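Local coordinates for protein probable transcriptional regulator (Pseudomonas aeruginosa PAO1, PDB 2GEN) that probably binds DNA as a dimeric TetR-family transcriptional regulator, reading its operator through an N-terminal helix-turn-helix, at residues T29-M32 / I33-R36; A39-G42 / S43-H47; A161-L164 / A165-L169. One frame throughout, in Å; residues are numbered along the deposited sequence.

Contact 1. Residues T29-M32 / I33-R36; sequences TIEM and IRDR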
ATOM      1  N   THR A  29      23.505  -6.802 -12.190  1.00 36.25           N
ATOM      2  CA  THR A  29      23.868  -6.641 -13.590  1.00 36.41           C
ATOM      3  C   THR A  29      23.329  -7.821 -14.372  1.00 36.04           C
ATOM      4  O   THR A  29      23.007  -8.859 -13.789  1.00 36.11           O
ATOM      5  CB  THR A  29      25.400  -6.596 -13.747  1.00 35.97           C
ATOM      6  OG1 THR A  29      25.944  -7.841 -13.277  1.00 36.11           O
ATOM      7  CG2 THR A  29      25.992  -5.432 -12.943  1.00 36.02           C
ATOM      8  N   ILE A  30      23.225  -7.666 -15.690  1.00 36.31           N
ATOM      9  CA  ILE A  30      22.874  -8.780 -16.565  1.00 37.08           C
ATOM     10  C   ILE A  30      23.850  -9.957 -16.415  1.00 37.22           C
ATOM     11  O   ILE A  30      23.457 -11.106 -16.559  1.00 37.17           O
ATOM     12  CB  ILE A  30      22.698  -8.330 -18.050  1.00 37.28           C
ATOM     13  CG1 ILE A  30      22.047  -9.427 -18.899  1.00 38.30           C
ATOM     14  CG2 ILE A  30      24.021  -7.870 -18.675  1.00 37.22           C
ATOM     15  CD1 ILE A  30      20.542  -9.354 -18.929  1.00 40.61           C
ATOM     16  N   GLU A  31      25.119  -9.672 -16.106  1.00 37.66           N
ATOM     17  CA  GLU A  31      26.092 -10.733 -15.857  1.00 38.29           C
ATOM     18  C   GLU A  31      25.688 -11.627 -14.685  1.00 38.58           C
ATOM     19  O   GLU A  31      25.761 -12.858 -14.775  1.00 38.65           O
ATOM     20  CB  GLU A  31      27.492 -10.145 -15.611  1.00 38.61           C
ATOM     21  CG  GLU A  31      28.176  -9.622 -16.877  1.00 38.29           C
ATOM     22  CD  GLU A  31      27.761  -8.205 -17.291  1.00 39.64           C
ATOM     23  OE1 GLU A  31      27.043  -7.479 -16.545  1.00 35.55           O
ATOM     24  OE2 GLU A  31      28.182  -7.810 -18.395  1.00 40.34           O
HETATM   25  N   MSE A  32      25.253 -11.004 -13.592  1.00 38.81           N
HETATM   26  CA  MSE A  32      24.807 -11.741 -12.401  1.00 40.13           C
HETATM   27  C   MSE A  32      23.620 -12.664 -12.720  1.00 39.21           C
HETATM   28  O   MSE A  32      23.535 -13.776 -12.195  1.00 39.14           O
HETATM   29  CB  MSE A  32      24.469 -10.776 -11.267  1.00 39.80           C
HETATM   30  CG  MSE A  32      25.669  -9.986 -10.828  1.00 39.74           C
HETATM   31 SE   MSE A  32      25.307  -8.687  -9.482  0.70 44.04          SE
HETATM   32  CE  MSE A  32      27.035  -7.751  -9.478  1.00 43.99           C
ATOM     33  N   ILE A  33      22.739 -12.202 -13.606  1.00 38.78           N
ATOM     34  CA  ILE A  33      21.547 -12.964 -14.034  1.00 38.23           C
ATOM     35  C   ILE A  33      21.946 -14.167 -14.887  1.00 39.68           C
ATOM     36  O   ILE A  33      21.436 -15.272 -14.684  1.00 38.88           O
ATOM     37  CB  ILE A  33      20.476 -12.059 -14.743  1.00 37.71           C
ATOM     38  CG1 ILE A  33      20.042 -10.922 -13.796  1.00 36.19           C
ATOM     39  CG2 ILE A  33      19.264 -12.888 -15.222  1.00 37.69           C
ATOM     40  CD1 ILE A  33      19.147  -9.840 -14.425  1.00 36.83           C
ATOM     41  N   ARG A  34      22.883 -13.982 -15.818  1.00 40.58           N
ATOM     42  CA  ARG A  34      23.361 -15.145 -16.576  1.00 41.85           C
ATOM     43  C   ARG A  34      24.060 -16.166 -15.676  1.00 42.03           C
ATOM     44  O   ARG A  34      23.893 -17.367 -15.876  1.00 42.60           O
ATOM     45  CB  ARG A  34      24.226 -14.769 -17.796  1.00 42.57           C
ATOM     46  CG  ARG A  34      25.459 -14.002 -17.500  1.00 44.90           C
ATOM     47  CD  ARG A  34      26.727 -14.613 -18.155  1.00 46.54           C
ATOM     48  NE  ARG A  34      27.825 -14.305 -17.255  1.00 46.78           N
ATOM     49  CZ  ARG A  34      28.815 -13.452 -17.494  1.00 45.86           C
ATOM     50  NH1 ARG A  34      28.931 -12.847 -18.670  1.00 43.94           N
ATOM     51  NH2 ARG A  34      29.714 -13.244 -16.540  1.00 45.22           N
ATOM     52  N   ASP A  35      24.804 -15.700 -14.675  1.00 42.34           N
ATOM     53  CA  ASP A  35      25.552 -16.606 -13.798  1.00 43.84           C
ATOM     54  C   ASP A  35      24.631 -17.392 -12.855  1.00 44.62           C
ATOM     55  O   ASP A  35      24.856 -18.587 -12.591  1.00 44.80           O
ATOM     56  CB  ASP A  35      26.611 -15.851 -12.983  1.00 44.26           C
ATOM     57  CG  ASP A  35      27.733 -15.256 -13.856  1.00 44.87           C
ATOM     58  OD1 ASP A  35      27.900 -15.661 -15.033  1.00 47.52           O
ATOM     59  OD2 ASP A  35      28.456 -14.378 -13.346  1.00 44.92           O
ATOM     60  N   ARG A  36      23.599 -16.726 -12.347  1.00 44.86           N
ATOM     61  CA  ARG A  36      22.602 -17.422 -11.538  1.00 45.57           C
ATOM     62  C   ARG A  36      21.676 -18.303 -12.367  1.00 45.28           C
ATOM     63  O   ARG A  36      21.271 -19.369 -11.905  1.00 46.10           O
ATOM     64  CB  ARG A  36      21.782 -16.456 -10.687  1.00 45.90           C
ATOM     65  CG  ARG A  36      21.064 -17.167  -9.548  1.00 47.57           C
ATOM     66  CD  ARG A  36      20.499 -16.186  -8.573  1.00 51.45           C
ATOM     67  NE  ARG A  36      21.528 -15.438  -7.856  1.00 53.42           N
ATOM     68  CZ  ARG A  36      21.674 -15.436  -6.536  1.00 54.25           C
ATOM     69  NH1 ARG A  36      20.859 -16.149  -5.763  1.00 54.83           N
ATOM     70  NH2 ARG A  36      22.639 -14.709  -5.989  1.00 55.22           N
TER
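Glu31 and Arg34 meet one turn apart on helix 30-37, the first helix of the predicted helix-turn-helix of this TetR-type DNA-binding domain, and the segment is a worked example of how a helix start is organised. Backbone bonds come first. Arg34 N donates to Ile30 O over 3.0 Å, and Asp35 N and Arg36 N continue the series to Glu31 O and Met32 O. The Ile33 N to Thr29 O bond is weak. At the N-cap, Thr29 OG1 accepts from the amide of Met32, a selenomethionine, with N to OG1 at 3.3 Å.

Van der Waals packing follows. The aliphatic part of Glu31 lies over one face of the Arg34 guanidinium, CB 3.9 Å above its plane and offset toward the rim, while the carboxylate plane stands 88° from that of the guanidinium. The buried Ile33 side chain packs on Ala16 of helix 9-23 and on Leu44 of helix 41-47.

The charged ends pair unevenly. Glu31 OE2 and Arg34 NH1 stay 5.1 Å apart, too far to pair, whereas Arg36 reaches Glu22 of helix 9-23 in a salt bridge. Arg34 CG stands between the backbone N and the carbonyl carbon (chi1 60°), and the bends beyond it turn NE to Asp35: NE to OD1 is 2.6 Å and nearly straight at 175°, close to the guanidinium plane but meeting OD1 from above the carboxylate plane.

Contact 2. Residues A39-G42 / S43-H47; sequences ASIG and SLYHH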
ATOM      1  N   ALA A  39      21.912 -19.265 -18.196  1.00 44.01           N
ATOM      2  CA  ALA A  39      21.650 -18.855 -19.578  1.00 43.21           C
ATOM      3  C   ALA A  39      22.704 -17.845 -20.023  1.00 43.00           C
ATOM      4  O   ALA A  39      23.174 -17.023 -19.230  1.00 41.94           O
ATOM      5  CB  ALA A  39      20.260 -18.278 -19.733  1.00 43.49           C
ATOM      6  N   SER A  40      23.082 -17.934 -21.296  1.00 42.80           N
ATOM      7  CA  SER A  40      24.053 -17.031 -21.885  1.00 42.43           C
ATOM      8  C   SER A  40      23.455 -15.634 -22.016  1.00 42.32           C
ATOM      9  O   SER A  40      22.234 -15.462 -21.924  1.00 42.16           O
ATOM     10  CB  SER A  40      24.496 -17.556 -23.251  1.00 41.90           C
ATOM     11  OG  SER A  40      23.447 -17.492 -24.200  1.00 42.10           O
ATOM     12  N   ILE A  41      24.309 -14.633 -22.229  1.00 41.84           N
ATOM     13  CA  ILE A  41      23.811 -13.288 -22.434  1.00 41.69           C
ATOM     14  C   ILE A  41      23.001 -13.185 -23.735  1.00 41.65           C
ATOM     15  O   ILE A  41      21.952 -12.531 -23.764  1.00 41.28           O
ATOM     16  CB  ILE A  41      24.909 -12.193 -22.238  1.00 41.33           C
ATOM     17  CG1 ILE A  41      25.098 -11.965 -20.737  1.00 42.61           C
ATOM     18  CG2 ILE A  41      24.441 -10.866 -22.790  1.00 41.19           C
ATOM     19  CD1 ILE A  41      26.456 -11.626 -20.319  1.00 46.10           C
ATOM     20  N   GLY A  42      23.453 -13.874 -24.784  1.00 41.11           N
ATOM     21  CA  GLY A  42      22.667 -13.991 -26.012  1.00 41.50           C
ATOM     22  C   GLY A  42      21.264 -14.546 -25.752  1.00 41.60           C
ATOM     23  O   GLY A  42      20.267 -14.016 -26.255  1.00 41.21           O
ATOM     24  N   SER A  43      21.199 -15.601 -24.950  1.00 41.82           N
ATOM     25  CA  SER A  43      19.926 -16.237 -24.601  1.00 42.41           C
ATOM     26  C   SER A  43      18.985 -15.311 -23.803  1.00 42.01           C
ATOM     27  O   SER A  43      17.782 -15.237 -24.092  1.00 42.93           O
ATOM     28  CB  SER A  43      20.190 -17.533 -23.845  1.00 42.55           C
ATOM     29  OG  SER A  43      18.979 -18.181 -23.552  1.00 44.75           O
ATOM     30  N   LEU A  44      19.534 -14.603 -22.816  1.00 40.98           N
ATOM     31  CA  LEU A  44      18.774 -13.644 -22.028  1.00 40.18           C
ATOM     32  C   LEU A  44      18.155 -12.576 -22.917  1.00 40.34           C
ATOM     33  O   LEU A  44      17.021 -12.137 -22.699  1.00 40.66           O
ATOM     34  CB  LEU A  44      19.666 -13.001 -20.966  1.00 40.27           C
ATOM     35  CG  LEU A  44      20.183 -13.872 -19.817  1.00 39.82           C
ATOM     36  CD1 LEU A  44      21.114 -13.087 -18.898  1.00 38.27           C
ATOM     37  CD2 LEU A  44      19.006 -14.430 -19.002  1.00 39.42           C
ATOM     38  N   TYR A  45      18.897 -12.160 -23.939  1.00 39.39           N
ATOM     39  CA  TYR A  45      18.379 -11.204 -24.897  1.00 39.19           C
ATOM     40  C   TYR A  45      17.343 -11.842 -25.837  1.00 39.67           C
ATOM     41  O   TYR A  45      16.364 -11.187 -26.214  1.00 39.69           O
ATOM     42  CB  TYR A  45      19.531 -10.536 -25.679  1.00 38.40           C
ATOM     43  CG  TYR A  45      20.041  -9.252 -25.048  1.00 36.26           C
ATOM     44  CD1 TYR A  45      20.991  -9.284 -24.022  1.00 33.65           C
ATOM     45  CD2 TYR A  45      19.558  -8.012 -25.464  1.00 34.53           C
ATOM     46  CE1 TYR A  45      21.461  -8.096 -23.432  1.00 35.88           C
ATOM     47  CE2 TYR A  45      20.024  -6.824 -24.892  1.00 36.71           C
ATOM     48  CZ  TYR A  45      20.986  -6.876 -23.877  1.00 36.52           C
ATOM     49  OH  TYR A  45      21.437  -5.692 -23.312  1.00 38.33           O
ATOM     50  N   HIS A  46      17.555 -13.106 -26.214  1.00 40.56           N
ATOM     51  CA  HIS A  46      16.637 -13.781 -27.136  1.00 41.61           C
ATOM     52  C   HIS A  46      15.261 -13.971 -26.503  1.00 41.76           C
ATOM     53  O   HIS A  46      14.240 -13.622 -27.104  1.00 41.44           O
ATOM     54  CB  HIS A  46      17.190 -15.127 -27.625  1.00 41.99           C
ATOM     55  CG  HIS A  46      16.341 -15.766 -28.682  1.00 44.16           C
ATOM     56  ND1 HIS A  46      15.587 -16.897 -28.449  1.00 44.29           N
ATOM     57  CD2 HIS A  46      16.104 -15.417 -29.970  1.00 45.42           C
ATOM     58  CE1 HIS A  46      14.934 -17.225 -29.551  1.00 44.55           C
ATOM     59  NE2 HIS A  46      15.225 -16.341 -30.487  1.00 45.50           N
ATOM     60  N   HIS A  47      15.255 -14.509 -25.285  1.00 42.33           N
ATOM     61  CA  HIS A  47      14.018 -14.722 -24.529  1.00 42.85           C
ATOM     62  C   HIS A  47      13.366 -13.405 -24.151  1.00 42.38           C
ATOM     63  O   HIS A  47      12.159 -13.222 -24.370  1.00 43.22           O
ATOM     64  CB  HIS A  47      14.282 -15.555 -23.279  1.00 43.19           C
ATOM     65  CG  HIS A  47      14.726 -16.951 -23.571  1.00 45.76           C
ATOM     66  ND1 HIS A  47      13.983 -17.826 -24.336  1.00 47.60           N
ATOM     67  CD2 HIS A  47      15.840 -17.628 -23.199  1.00 47.25           C
ATOM     68  CE1 HIS A  47      14.619 -18.982 -24.419  1.00 47.57           C
ATOM     69  NE2 HIS A  47      15.745 -18.889 -23.735  1.00 48.24           N
TER
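The ring of Tyr45 presents an edge, not a face, to the preceding turn: Ile41 O lies near the ring plane, 3.4 Å from CD1. Ile41 CG2 comes within 4.0 Å of the same ring atom, Tyr45 CD1, from somewhat off the ring plane. The two side chains run alongside each other and point the same way, as their i to i+4 spacing on one helical face allows. CG2 of Ile41 is the branch that lies anti to the backbone N, which leaves CG1 beside that nitrogen, and it is CG2 that touches the ring.

The helix start is fixed by Ser40. Its OG, at chi1 68°, sits between the backbone N and the carbonyl carbon and from there accepts the amide of Ser43, OG to N 3.0 Å. Ser40 O takes up Leu44 N at the same separation, so the one residue receives two amides of the first turn. Further bonds run from Tyr45 N to Ile41 O and from His46 N to Gly42 O.

Ala39 points its CB back at the first turn, 4.1 Å from Leu44 CD2 and 4.0 Å from Ser43 OG. Leu44 is buried, packing on Ile30 and Arg34 of helix 30-37 and on Ile12 of helix 9-23. An N-capped short helix with Leu44 turned inward and Tyr45 and His46 exposed is consistent with the recognition helix of a TetR-type helix-turn-helix.

Contact 3. Residues A161-L164 / A165-L169; sequences AHDL and ARQWL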
ATOM      1  N   ALA A 161      -5.614  -7.235   3.361  1.00 17.77           N
ATOM      2  CA  ALA A 161      -4.576  -8.154   2.950  1.00 18.03           C
ATOM      3  C   ALA A 161      -3.372  -7.433   2.351  1.00 18.16           C
ATOM      4  O   ALA A 161      -2.257  -7.738   2.716  1.00 18.53           O
ATOM      5  CB  ALA A 161      -5.152  -9.213   1.938  1.00 17.20           C
ATOM      6  N   HIS A 162      -3.569  -6.475   1.425  1.00 19.18           N
ATOM      7  CA  HIS A 162      -2.472  -5.697   0.899  1.00 20.50           C
ATOM      8  C   HIS A 162      -1.694  -5.002   2.038  1.00 19.85           C
ATOM      9  O   HIS A 162      -0.442  -4.986   2.056  1.00 19.69           O
ATOM     10  CB  HIS A 162      -2.995  -4.624  -0.076  1.00 21.91           C
ATOM     11  CG  HIS A 162      -3.290  -5.125  -1.453  1.00 22.37           C
ATOM     12  ND1 HIS A 162      -3.815  -4.300  -2.442  1.00 25.72           N
ATOM     13  CD2 HIS A 162      -3.148  -6.352  -2.023  1.00 25.98           C
ATOM     14  CE1 HIS A 162      -3.947  -4.993  -3.565  1.00 26.17           C
ATOM     15  NE2 HIS A 162      -3.554  -6.241  -3.339  1.00 26.78           N
ATOM     16  N   ASP A 163      -2.447  -4.401   2.953  1.00 19.58           N
ATOM     17  CA  ASP A 163      -1.830  -3.626   4.017  1.00 21.40           C
ATOM     18  C   ASP A 163      -1.033  -4.532   4.969  1.00 20.92           C
ATOM     19  O   ASP A 163       0.130  -4.233   5.275  1.00 22.11           O
ATOM     20  CB  ASP A 163      -2.885  -2.826   4.768  1.00 21.97           C
ATOM     21  CG  ASP A 163      -2.279  -1.759   5.652  1.00 27.06           C
ATOM     22  OD1 ASP A 163      -1.812  -0.713   5.107  1.00 29.20           O
ATOM     23  OD2 ASP A 163      -2.265  -1.975   6.878  1.00 29.31           O
ATOM     24  N   LEU A 164      -1.640  -5.615   5.435  1.00 20.35           N
ATOM     25  CA  LEU A 164      -0.938  -6.563   6.326  1.00 20.42           C
ATOM     26  C   LEU A 164       0.286  -7.171   5.623  1.00 21.42           C
ATOM     27  O   LEU A 164       1.362  -7.269   6.222  1.00 22.28           O
ATOM     28  CB  LEU A 164      -1.871  -7.646   6.803  1.00 19.59           C
ATOM     29  CG  LEU A 164      -1.379  -8.530   7.975  1.00 20.73           C
ATOM     30  CD1 LEU A 164      -0.920  -7.647   9.155  1.00 23.90           C
ATOM     31  CD2 LEU A 164      -2.469  -9.470   8.442  1.00 21.45           C
ATOM     32  N   ALA A 165       0.137  -7.550   4.351  1.00 20.65           N
ATOM     33  CA  ALA A 165       1.260  -8.106   3.601  1.00 22.25           C
ATOM     34  C   ALA A 165       2.436  -7.134   3.538  1.00 23.36           C
ATOM     35  O   ALA A 165       3.581  -7.517   3.797  1.00 23.80           O
ATOM     36  CB  ALA A 165       0.826  -8.488   2.203  1.00 21.84           C
ATOM     37  N   ARG A 166       2.140  -5.874   3.210  1.00 24.42           N
ATOM     38  CA  ARG A 166       3.159  -4.809   3.198  1.00 26.32           C
ATOM     39  C   ARG A 166       3.921  -4.733   4.555  1.00 26.72           C
ATOM     40  O   ARG A 166       5.166  -4.795   4.591  1.00 27.55           O
ATOM     41  CB  ARG A 166       2.477  -3.474   2.829  1.00 25.88           C
ATOM     42  CG  ARG A 166       3.392  -2.395   2.324  1.00 30.32           C
ATOM     43  CD  ARG A 166       2.611  -1.138   1.796  1.00 29.78           C
ATOM     44  NE  ARG A 166       2.118  -1.197   0.416  1.00 36.64           N
ATOM     45  CZ  ARG A 166       2.845  -0.931  -0.679  1.00 37.72           C
ATOM     46  NH1 ARG A 166       4.135  -0.626  -0.584  1.00 35.72           N
ATOM     47  NH2 ARG A 166       2.284  -1.005  -1.883  1.00 39.54           N
ATOM     48  N   GLN A 167       3.177  -4.687   5.665  1.00 26.46           N
ATOM     49  CA  GLN A 167       3.779  -4.591   7.007  1.00 26.75           C
ATOM     50  C   GLN A 167       4.570  -5.831   7.349  1.00 27.64           C
ATOM     51  O   GLN A 167       5.673  -5.753   7.906  1.00 28.17           O
ATOM     52  CB  GLN A 167       2.685  -4.386   8.048  1.00 27.13           C
ATOM     53  CG  GLN A 167       1.861  -3.092   7.815  1.00 28.63           C
ATOM     54  CD  GLN A 167       2.752  -1.859   7.810  1.00 35.95           C
ATOM     55  OE1 GLN A 167       2.971  -1.244   6.763  1.00 39.14           O
ATOM     56  NE2 GLN A 167       3.294  -1.513   8.976  1.00 38.16           N
ATOM     57  N   TRP A 168       3.995  -6.988   7.030  1.00 26.96           N
ATOM     58  CA  TRP A 168       4.638  -8.270   7.311  1.00 28.68           C
ATOM     59  C   TRP A 168       5.963  -8.434   6.573  1.00 29.40           C
ATOM     60  O   TRP A 168       6.977  -8.838   7.163  1.00 29.58           O
ATOM     61  CB  TRP A 168       3.682  -9.414   6.967  1.00 28.56           C
ATOM     62  CG  TRP A 168       4.285 -10.775   7.174  1.00 29.32           C
ATOM     63  CD1 TRP A 168       4.540 -11.395   8.374  1.00 30.22           C
ATOM     64  CD2 TRP A 168       4.666 -11.702   6.148  1.00 28.86           C
ATOM     65  NE1 TRP A 168       5.067 -12.650   8.146  1.00 32.13           N
ATOM     66  CE2 TRP A 168       5.156 -12.860   6.788  1.00 29.46           C
ATOM     67  CE3 TRP A 168       4.645 -11.662   4.745  1.00 27.62           C
ATOM     68  CZ2 TRP A 168       5.635 -13.968   6.066  1.00 31.00           C
ATOM     69  CZ3 TRP A 168       5.110 -12.785   4.021  1.00 27.90           C
ATOM     70  CH2 TRP A 168       5.595 -13.910   4.681  1.00 29.32           C
ATOM     71  N   LEU A 169       5.958  -8.138   5.282  1.00 29.75           N
ATOM     72  CA  LEU A 169       7.147  -8.252   4.452  1.00 30.20           C
ATOM     73  C   LEU A 169       8.261  -7.323   4.906  1.00 32.03           C
ATOM     74  O   LEU A 169       9.443  -7.654   4.783  1.00 32.80           O
ATOM     75  CB  LEU A 169       6.804  -7.954   2.997  1.00 29.26           C
ATOM     76  CG  LEU A 169       5.967  -9.039   2.292  1.00 26.86           C
ATOM     77  CD1 LEU A 169       5.304  -8.439   1.036  1.00 25.99           C
ATOM     78  CD2 LEU A 169       6.773 -10.328   1.964  1.00 26.91           C
TER
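Asp163 and Gln167, one turn apart on helix 150-169, come near each other but do not pair: Asp163 OD2 is 4.4 Å from Gln167 CG, and each polar end turns to a different partner. Gln167 CG, opposite the carbonyl carbon (chi1 -60°), lies 3.3 Å from Asp163 O; the bend at chi2 then turns the amide away, and OE1 accepts from Arg172. Asp163 is drawn across to the second subunit, where OD2 bonds Ser155 OG and OD1 bonds His162 ND1.

The reciprocal bond, from His162 of this chain to Asp163 of the other, places the helix at the dimer interface, and the pairing of helices there is consistent with the usual TetR-family mode of dimerisation. Arg166 also packs on its own counterpart in the second subunit; its NE is 6.1 Å from Asp163 OD1, so those two opposite charges are not in contact.

Leu164 and Trp168 diverge. Trp168 CB lies 3.2 Å from Leu164 O, but its CG is anti to the backbone N (chi1 178°), which carries the indole off toward Val95, Thr173 and Leu177. The backbone keeps the regular i to i+4 bonding of an alpha helix, in which Trp168 N donates to Leu164 O at 2.8 Å and Ala165 N to Ala161 O at 2.9 Å.

Contacts 1 and 2 form one unit, whereas contact 3 stands apart. The centres of contacts 1 and 2 are 10 Å apart and their helices, 30-37 and 41-47, follow each other in the chain within the predicted helix-turn-helix. They touch directly: Ile30 CD1 lies 3.8 Å from Leu44 CD1, and the Arg34 side chain packs against Ile41. Contact 3 belongs to the dimerising part of the fold. Its centre is 30 Å from that of contact 1 and 35 Å from that of contact 2, with nearest atoms about 17 Å and about 25 Å away. The separation is consistent with the usual TetR-family division between a DNA-binding end, predicted here, and a body that pairs the subunits.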